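Local coordinates for protein lantibiotic dehydratase (PDB 5EHK) that acts as a tRNA-dependent dehydratase in biosynthesis of the lantibiotic NAI-107, probably by glutamylating serine and threonine side chains of the precursor peptide, at residues A[199-204]-A[209-214]; A[239-244]-A[273-278]; A[427-432]-A[649-654]; A[435-440]-A[645-650]. One frame throughout, in Å; residues are numbered along the deposited sequence.

Overall arrangement
Along the chain, contact 1 closes before contact 2 opens, and both precede contacts 3 and 4, which span more than two hundred residues and end on helix 647-656. Contacts 1 and 2 have centres 12 Å apart and meet through L241, which packs on L202 and I209. Their hairpin, strand 228-232 and helices 235-243, 250-260 and 267-278 probably form the PqqD-like unit that, in related dehydratases, binds the leader peptide. Contacts 3 and 4 adjoin, with centres 5 Å apart, and share A649 and R650. Contact 1 lies 13 Å from contact 3 and 14 Å from contact 4, centre to centre, and touches both, so it bridges the peripheral unit and the chain's interior.

Contact 1: A[199-204]-A[209-214]; sequences HQTLTV and IVLDCP
The CG atoms of H199 (chi1 -168°) and L211 (chi1 178°) are each trans to their own backbone nitrogen, which brings a leucine methyl over an imidazole face. The geometry is that of a CH-pi contact: CD1 of L211 lies 3.4 Å from the centroid of the H199 ring, only 9° from the ring normal. T201 N donates to H199 ND1 at 3.1 Å from within the ring plane, which restrains the turn of the ring about its CB-CG bond. Beside it, L202 CD2 packs at 3.7 Å on L211 CB. After the type I turn H199 to L202 the chain enters a beta hairpin. T203 and V210 form an antiparallel hydrogen-bonded pair, with T203 N to V210 O and V210 N to T203 O both 2.8 Å. The next pair, V204 and I209, is non-hydrogen-bonded; its side chains meet on the sheet face away from T203 and V210, with V204 CG2 to I209 CD1 at 3.8 Å. D212 makes a salt bridge with R829 of the second subunit. Strand 228-232 adds a third antiparallel strand through backbone bonds to I209 and L211, while helix 235-243 covers L202 and I209 with L241, and T201 rests on strand 591-595.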
# COMPACT_ATOMS: atom_id res chain seq x y z
N HIS A 199 30.20 -23.91 6.78
CA HIS A 199 29.62 -22.73 6.18
C HIS A 199 28.83 -22.01 7.28
O HIS A 199 28.12 -22.66 8.05
CB HIS A 199 28.68 -23.15 5.05
CG HIS A 199 28.24 -22.01 4.17
ND1 HIS A 199 27.45 -20.98 4.62
CD2 HIS A 199 28.43 -21.79 2.85
CE1 HIS A 199 27.21 -20.14 3.63
NE2 HIS A 199 27.79 -20.62 2.54
N GLN A 200 28.96 -20.70 7.38
CA GLN A 200 28.44 -20.02 8.55
C GLN A 200 26.90 -19.87 8.53
O GLN A 200 26.28 -19.57 9.55
CB GLN A 200 29.17 -18.69 8.77
CG GLN A 200 30.66 -18.83 9.04
CD GLN A 200 31.54 -18.68 7.77
OE1 GLN A 200 31.04 -18.66 6.64
NE2 GLN A 200 32.85 -18.56 7.97
N THR A 201 26.27 -20.14 7.40
CA THR A 201 24.84 -19.90 7.34
C THR A 201 24.00 -21.16 7.21
O THR A 201 22.82 -21.09 6.83
CB THR A 201 24.46 -18.95 6.21
OG1 THR A 201 24.74 -19.59 4.97
CG2 THR A 201 25.25 -17.67 6.30
N LEU A 202 24.59 -22.32 7.51
CA LEU A 202 23.82 -23.56 7.55
C LEU A 202 22.72 -23.42 8.58
O LEU A 202 22.93 -22.90 9.66
CB LEU A 202 24.72 -24.74 7.94
CG LEU A 202 25.78 -25.06 6.90
CD1 LEU A 202 26.67 -26.22 7.32
CD2 LEU A 202 25.10 -25.33 5.56
N THR A 203 21.55 -23.91 8.24
CA THR A 203 20.46 -23.91 9.20
C THR A 203 19.89 -25.33 9.24
O THR A 203 19.76 -25.99 8.19
CB THR A 203 19.38 -22.82 8.89
OG1 THR A 203 18.07 -23.41 8.88
CG2 THR A 203 19.65 -22.10 7.55
N VAL A 204 19.62 -25.80 10.46
CA VAL A 204 19.10 -27.14 10.74
C VAL A 204 17.58 -27.24 10.67
O VAL A 204 16.87 -26.59 11.44
CB VAL A 204 19.49 -27.56 12.15
CG1 VAL A 204 18.85 -28.89 12.51
CG2 VAL A 204 20.98 -27.64 12.26
N ILE A 209 20.18 -30.89 7.03
CA ILE A 209 20.99 -29.68 7.05
C ILE A 209 20.70 -28.86 5.77
O ILE A 209 20.69 -29.39 4.65
CB ILE A 209 22.48 -30.02 7.28
CG1 ILE A 209 23.27 -28.77 7.66
CG2 ILE A 209 23.08 -30.68 6.08
CD1 ILE A 209 22.83 -28.16 8.98
N VAL A 210 20.41 -27.57 5.93
CA VAL A 210 20.04 -26.75 4.79
C VAL A 210 20.96 -25.55 4.62
O VAL A 210 21.26 -24.85 5.59
CB VAL A 210 18.57 -26.28 4.87
CG1 VAL A 210 18.24 -25.29 3.78
CG2 VAL A 210 17.63 -27.48 4.78
N LEU A 211 21.44 -25.36 3.39
CA LEU A 211 22.16 -24.16 2.99
C LEU A 211 21.30 -23.34 2.02
O LEU A 211 21.12 -23.74 0.87
CB LEU A 211 23.50 -24.50 2.34
CG LEU A 211 24.37 -23.34 1.81
CD1 LEU A 211 24.76 -22.44 2.96
CD2 LEU A 211 25.63 -23.83 1.10
N ASP A 212 20.78 -22.21 2.45
CA ASP A 212 20.06 -21.36 1.51
C ASP A 212 21.09 -20.61 0.66
O ASP A 212 22.09 -20.10 1.18
CB ASP A 212 19.13 -20.37 2.24
CG ASP A 212 18.10 -21.07 3.15
OD1 ASP A 212 17.47 -22.05 2.69
OD2 ASP A 212 17.91 -20.65 4.32
N CYS A 213 20.86 -20.57 -0.65
CA CYS A 213 21.74 -19.87 -1.59
C CYS A 213 23.22 -20.28 -1.54
O CYS A 213 24.06 -19.57 -0.99
CB CYS A 213 21.65 -18.36 -1.35
SG CYS A 213 19.97 -17.79 -1.36
N PRO A 214 23.54 -21.42 -2.14
CA PRO A 214 24.98 -21.67 -2.26
C PRO A 214 25.56 -20.79 -3.38
O PRO A 214 24.79 -20.30 -4.22
CB PRO A 214 25.05 -23.15 -2.62
CG PRO A 214 23.75 -23.43 -3.32
CD PRO A 214 22.72 -22.49 -2.73

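Contact 2: A[239-244]-A[273-278]; sequences EILGAA and ADMAAQ
M275 leaves helix 267-278 pointing at helix 235-243 and meets I240 and L241 between the two helices. The CA atoms of I240 and M275 are 9.5 Å apart, so the backbones stay well separated. From CB the chain turns to place CG trans to the carbonyl carbon (chi1 -73°), then runs straight on to the sulfur with chi2 at -180°. CB and CG serve as the stalk; SD is the first atom to make contact. It meets I240 tip to tip, 3.6 Å from CG2 and 3.8 Å from CD1 of that isoleucine, so that it faces both branches. I240 presents CG2 in this way because that methyl is trans to its own backbone nitrogen. At chi3 (136°) the methionine bends, and CE swings across to L241, where the closest atom is CG at a looser 4.3 Å. Around the three residues, L271 and L272 of the same helix as M275, together with V257 of helix 250-260, also pack on I240, and L281 of strand 281-283 packs on M275. These helices and short strands are consistent with the winged-helix part of a PqqD-like peptide-binding unit. Across this pair of segments, cohesion therefore rests on dispersion between a polarisable thioether and branched hydrocarbon.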
# COMPACT_ATOMS: atom_id res chain seq x y z
N GLU A 239 28.55 -34.53 13.35
CA GLU A 239 29.84 -34.52 14.05
C GLU A 239 30.89 -33.73 13.27
O GLU A 239 31.73 -33.03 13.86
CB GLU A 239 30.34 -35.94 14.28
CG GLU A 239 31.58 -36.04 15.15
CD GLU A 239 31.28 -35.89 16.62
OE1 GLU A 239 30.10 -36.02 17.00
OE2 GLU A 239 32.22 -35.62 17.41
N ILE A 240 30.85 -33.88 11.95
CA ILE A 240 31.79 -33.20 11.09
C ILE A 240 31.57 -31.70 11.23
O ILE A 240 32.50 -30.94 11.54
CB ILE A 240 31.61 -33.64 9.62
CG1 ILE A 240 32.17 -35.05 9.42
CG2 ILE A 240 32.28 -32.66 8.69
CD1 ILE A 240 31.97 -35.63 8.05
N LEU A 241 30.32 -31.30 11.04
CA LEU A 241 29.96 -29.88 11.10
C LEU A 241 30.30 -29.24 12.45
O LEU A 241 30.76 -28.11 12.49
CB LEU A 241 28.49 -29.69 10.75
CG LEU A 241 28.14 -29.99 9.29
CD1 LEU A 241 26.65 -29.75 9.01
CD2 LEU A 241 29.03 -29.22 8.34
N GLY A 242 30.10 -29.96 13.54
CA GLY A 242 30.39 -29.39 14.85
C GLY A 242 31.87 -29.23 15.12
O GLY A 242 32.31 -28.26 15.71
N ALA A 243 32.66 -30.20 14.68
CA ALA A 243 34.11 -30.13 14.89
C ALA A 243 34.74 -29.08 13.98
O ALA A 243 35.79 -28.51 14.29
CB ALA A 243 34.73 -31.48 14.64
N ALA A 244 34.09 -28.82 12.85
CA ALA A 244 34.56 -27.83 11.89
C ALA A 244 33.85 -26.48 12.06
O ALA A 244 33.68 -25.72 11.08
CB ALA A 244 34.38 -28.36 10.47
N ALA A 273 34.86 -34.39 1.36
CA ALA A 273 34.98 -33.96 -0.03
C ALA A 273 33.63 -33.67 -0.67
O ALA A 273 33.48 -32.70 -1.40
CB ALA A 273 35.73 -34.99 -0.83
N ASP A 274 32.67 -34.57 -0.47
CA ASP A 274 31.29 -34.34 -0.91
C ASP A 274 30.70 -33.09 -0.26
O ASP A 274 29.95 -32.34 -0.88
CB ASP A 274 30.42 -35.53 -0.51
CG ASP A 274 30.61 -36.71 -1.40
OD1 ASP A 274 31.08 -36.49 -2.54
OD2 ASP A 274 30.32 -37.84 -0.95
N MET A 275 31.03 -32.89 1.02
CA MET A 275 30.52 -31.75 1.77
C MET A 275 31.12 -30.45 1.27
O MET A 275 30.41 -29.46 1.10
CB MET A 275 30.80 -31.91 3.27
CG MET A 275 29.94 -32.96 3.95
SD MET A 275 30.35 -33.06 5.70
CE MET A 275 28.72 -33.13 6.40
N ALA A 276 32.43 -30.45 1.03
CA ALA A 276 33.09 -29.29 0.48
C ALA A 276 32.56 -29.00 -0.94
O ALA A 276 32.60 -27.86 -1.40
CB ALA A 276 34.59 -29.47 0.49
N ALA A 277 32.08 -30.03 -1.61
CA ALA A 277 31.52 -29.85 -2.94
C ALA A 277 30.10 -29.28 -2.91
O ALA A 277 29.66 -28.65 -3.87
CB ALA A 277 31.53 -31.17 -3.69
N GLN A 278 29.36 -29.55 -1.83
CA GLN A 278 28.00 -29.05 -1.73
C GLN A 278 28.01 -27.71 -1.04
O GLN A 278 26.97 -27.08 -0.86
CB GLN A 278 27.12 -29.97 -0.89
CG GLN A 278 27.00 -31.40 -1.34
CD GLN A 278 26.11 -32.21 -0.40
OE1 GLN A 278 24.89 -32.06 -0.42
NE2 GLN A 278 26.73 -33.03 0.46

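Contact 3: A[427-432]-A[649-654]; sequences ELLDDT and ARLLFE
The side chains of L429 and L651 run antiparallel and overlap alongside each other where a type I beta turn, E427 to D430, packs against helix 647-656. The turn follows strand 423-424, at the edge of a mixed sheet. In L651, chi1 (-176°) directs CG toward the turn, and chi2 (59°) makes CD2 the methyl that touches. That one methyl carries the contact from the helix side: it lies 3.8 Å from L429 CG, 3.9 Å from L429 CD2 and 4.1 Å from L429 CD1, so it sits against the forked end of the leucine and not on a single methyl. L428 adds a marginal touch, CD2 to L651 CD2 at 4.4 Å. On the turn side both leucines also pack on Y409 of helix 407-417, and L425 adjoins L651. Beyond the leucines, D430 forms a salt bridge with R205, and D431 one with R829 of the second subunit, so the loop that offers the leucines also meets the dimer partner. Helix 647-656 carries its own salt bridge one turn apart, from R650 to E654. Here R650 NH2 donates from within its guanidinium plane to E654 OE2 at 2.7 Å, on the syn side and 27° out of the carboxylate plane.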
# COMPACT_ATOMS: atom_id res chain seq x y z
N GLU A 427 18.53 -17.18 13.59
CA GLU A 427 17.20 -17.59 13.99
C GLU A 427 16.20 -16.50 13.59
O GLU A 427 15.14 -16.80 13.04
CB GLU A 427 17.15 -17.82 15.48
CG GLU A 427 15.75 -18.13 15.98
CD GLU A 427 15.71 -18.14 17.49
OE1 GLU A 427 16.64 -18.74 18.07
OE2 GLU A 427 14.77 -17.56 18.08
N LEU A 428 16.56 -15.25 13.84
CA LEU A 428 15.76 -14.12 13.40
C LEU A 428 15.55 -14.19 11.90
O LEU A 428 14.45 -13.96 11.43
CB LEU A 428 16.46 -12.81 13.74
CG LEU A 428 15.64 -11.56 13.43
CD1 LEU A 428 14.42 -11.51 14.33
CD2 LEU A 428 16.46 -10.31 13.54
N LEU A 429 16.58 -14.55 11.14
CA LEU A 429 16.49 -14.53 9.68
C LEU A 429 15.75 -15.73 9.11
O LEU A 429 15.42 -15.76 7.92
CB LEU A 429 17.87 -14.42 9.05
CG LEU A 429 18.43 -13.01 8.87
CD1 LEU A 429 19.75 -13.05 8.17
CD2 LEU A 429 17.46 -12.15 8.10
N ASP A 430 15.49 -16.73 9.96
CA ASP A 430 14.80 -17.94 9.56
C ASP A 430 13.28 -17.76 9.39
O ASP A 430 12.61 -17.24 10.28
CB ASP A 430 15.07 -19.04 10.58
CG ASP A 430 14.52 -20.36 10.15
OD1 ASP A 430 15.12 -20.98 9.25
OD2 ASP A 430 13.48 -20.79 10.70
N ASP A 431 12.77 -18.18 8.24
CA ASP A 431 11.34 -18.12 7.92
C ASP A 431 10.46 -18.82 8.95
O ASP A 431 9.39 -18.34 9.28
CB ASP A 431 11.10 -18.78 6.58
CG ASP A 431 11.39 -17.86 5.43
OD1 ASP A 431 10.91 -16.70 5.47
OD2 ASP A 431 12.10 -18.30 4.50
N THR A 432 10.93 -19.95 9.44
CA THR A 432 10.15 -20.78 10.33
C THR A 432 10.26 -20.37 11.79
O THR A 432 9.24 -20.32 12.50
CB THR A 432 10.52 -22.24 10.20
OG1 THR A 432 10.53 -22.62 8.81
CG2 THR A 432 9.54 -23.07 10.94
N ALA A 649 24.72 -11.42 5.78
CA ALA A 649 25.72 -10.42 5.47
C ALA A 649 25.04 -9.08 5.27
O ALA A 649 25.47 -8.07 5.82
CB ALA A 649 26.49 -10.80 4.20
N ARG A 650 23.97 -9.08 4.47
CA ARG A 650 23.26 -7.84 4.22
C ARG A 650 22.61 -7.29 5.51
O ARG A 650 22.54 -6.07 5.70
CB ARG A 650 22.23 -8.00 3.11
CG ARG A 650 21.38 -6.74 2.99
CD ARG A 650 20.37 -6.74 1.88
NE ARG A 650 19.59 -5.53 2.00
CZ ARG A 650 18.49 -5.25 1.32
NH1 ARG A 650 17.99 -6.12 0.46
NH2 ARG A 650 17.89 -4.11 1.56
N LEU A 651 22.17 -8.18 6.39
CA LEU A 651 21.56 -7.72 7.63
C LEU A 651 22.64 -7.06 8.50
O LEU A 651 22.39 -6.01 9.11
CB LEU A 651 20.83 -8.87 8.39
CG LEU A 651 20.08 -8.47 9.67
CD1 LEU A 651 19.03 -7.45 9.39
CD2 LEU A 651 19.43 -9.63 10.39
N LEU A 652 23.83 -7.65 8.50
CA LEU A 652 24.94 -7.10 9.27
C LEU A 652 25.26 -5.72 8.75
O LEU A 652 25.44 -4.76 9.52
CB LEU A 652 26.16 -8.00 9.20
CG LEU A 652 26.05 -9.34 9.93
CD1 LEU A 652 27.17 -10.28 9.51
CD2 LEU A 652 25.99 -9.16 11.48
N PHE A 653 25.33 -5.60 7.43
CA PHE A 653 25.60 -4.31 6.85
C PHE A 653 24.57 -3.28 7.28
O PHE A 653 24.92 -2.23 7.78
CB PHE A 653 25.67 -4.40 5.34
CG PHE A 653 25.52 -3.09 4.66
CD1 PHE A 653 26.54 -2.15 4.74
CD2 PHE A 653 24.37 -2.79 3.94
CE1 PHE A 653 26.41 -0.92 4.10
CE2 PHE A 653 24.22 -1.56 3.31
CZ PHE A 653 25.26 -0.62 3.38
N GLU A 654 23.29 -3.59 7.16
CA GLU A 654 22.27 -2.57 7.43
C GLU A 654 22.16 -2.25 8.91
O GLU A 654 21.92 -1.12 9.27
CB GLU A 654 20.90 -2.94 6.80
CG GLU A 654 20.98 -3.13 5.27
CD GLU A 654 19.62 -3.26 4.57
OE1 GLU A 654 18.66 -3.73 5.23
OE2 GLU A 654 19.52 -2.90 3.36

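Contact 4: A[435-440]-A[645-650]; sequences LGPPAG and APNPAR
P437 and N647 make the van der Waals part of this contact: the proline ring lies obliquely against the amide, with CB 3.5 Å and CG 4.0 Å from N647 ND2. The amide nitrogen thus has carbon on this side, and its polar needs are met by other atoms. N647 ND2 donates to the carbonyl of P444, and OD1 accepts from the backbone N of W443, two bonds that fix the amide's rotation and tie it to the same loop that carries P437. With chi1 at -68°, CG is trans to the carbonyl carbon of N647, which directs the amide toward that loop. Here the N-terminal turn of helix 647-656 packs on an irregular loop with two consecutive prolines: P646 occupies the N-cap position, and its O receives R650 N at 3.0 Å. Electrostatic contact is weaker. R650 runs fully extended from CG to NE, and its NH1 comes 3.9 Å from G440 O, which lies at the edge of the guanidinium near its plane but too far for a bond. The guanidinium's salt-bridge partner is E654, and it also makes a cation-pi contact with Y441. On the loop side, P437 O accepts a hydrogen bond from S446 OG, and G436 O pairs with Y409 OH of helix 407-417.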
# COMPACT_ATOMS: atom_id res chain seq x y z
N LEU A 435 11.40 -14.03 12.13
CA LEU A 435 10.68 -13.07 11.33
C LEU A 435 10.91 -13.40 9.86
O LEU A 435 10.07 -13.11 9.00
CB LEU A 435 11.25 -11.69 11.61
CG LEU A 435 10.47 -10.60 12.35
CD1 LEU A 435 9.63 -11.16 13.46
CD2 LEU A 435 11.44 -9.55 12.90
N GLY A 436 12.03 -14.06 9.58
CA GLY A 436 12.46 -14.25 8.21
C GLY A 436 13.21 -13.00 7.77
O GLY A 436 13.35 -12.05 8.55
N PRO A 437 13.71 -12.99 6.53
CA PRO A 437 14.41 -11.82 6.01
C PRO A 437 13.44 -10.67 5.77
O PRO A 437 12.26 -10.91 5.55
CB PRO A 437 14.95 -12.33 4.68
CG PRO A 437 13.99 -13.35 4.28
CD PRO A 437 13.56 -14.04 5.52
N PRO A 438 13.93 -9.43 5.84
CA PRO A 438 13.05 -8.27 5.65
C PRO A 438 12.61 -8.17 4.19
O PRO A 438 13.31 -8.70 3.31
CB PRO A 438 13.95 -7.08 6.00
CG PRO A 438 15.10 -7.66 6.71
CD PRO A 438 15.30 -9.01 6.12
N ALA A 439 11.50 -7.49 3.95
CA ALA A 439 10.98 -7.33 2.61
C ALA A 439 12.09 -6.91 1.66
O ALA A 439 12.88 -5.99 1.95
CB ALA A 439 9.86 -6.33 2.60
N GLY A 440 12.22 -7.63 0.57
CA GLY A 440 13.10 -7.20 -0.49
C GLY A 440 14.41 -7.94 -0.51
O GLY A 440 15.13 -7.85 -1.49
N ALA A 645 24.59 -9.68 -1.83
CA ALA A 645 24.97 -10.31 -0.55
C ALA A 645 24.00 -11.34 0.01
O ALA A 645 22.79 -11.11 0.02
CB ALA A 645 25.27 -9.27 0.52
N PRO A 646 24.55 -12.45 0.51
CA PRO A 646 23.73 -13.38 1.30
C PRO A 646 23.03 -12.63 2.42
O PRO A 646 23.64 -11.69 2.98
CB PRO A 646 24.76 -14.40 1.84
CG PRO A 646 26.10 -13.78 1.64
CD PRO A 646 25.96 -12.88 0.43
N ASN A 647 21.79 -13.00 2.73
CA ASN A 647 20.99 -12.25 3.72
C ASN A 647 21.66 -11.88 5.05
O ASN A 647 21.58 -10.73 5.48
CB ASN A 647 19.62 -12.90 3.96
CG ASN A 647 18.71 -12.81 2.75
OD1 ASN A 647 18.97 -12.03 1.82
ND2 ASN A 647 17.64 -13.60 2.76
N PRO A 648 22.33 -12.84 5.70
CA PRO A 648 22.89 -12.43 6.99
C PRO A 648 23.92 -11.32 6.84
O PRO A 648 23.98 -10.40 7.66
CB PRO A 648 23.56 -13.71 7.50
CG PRO A 648 22.83 -14.82 6.80
CD PRO A 648 22.49 -14.28 5.45
N ALA A 649 24.72 -11.42 5.78
CA ALA A 649 25.72 -10.42 5.47
C ALA A 649 25.04 -9.08 5.27
O ALA A 649 25.47 -8.07 5.82
CB ALA A 649 26.49 -10.80 4.20
N ARG A 650 23.97 -9.08 4.47
CA ARG A 650 23.26 -7.84 4.22
C ARG A 650 22.61 -7.29 5.51
O ARG A 650 22.54 -6.07 5.70
CB ARG A 650 22.23 -8.00 3.11
CG ARG A 650 21.38 -6.74 2.99
CD ARG A 650 20.37 -6.74 1.88
NE ARG A 650 19.59 -5.53 2.00
CZ ARG A 650 18.49 -5.25 1.32
NH1 ARG A 650 17.99 -6.12 0.46
NH2 ARG A 650 17.89 -4.11 1.56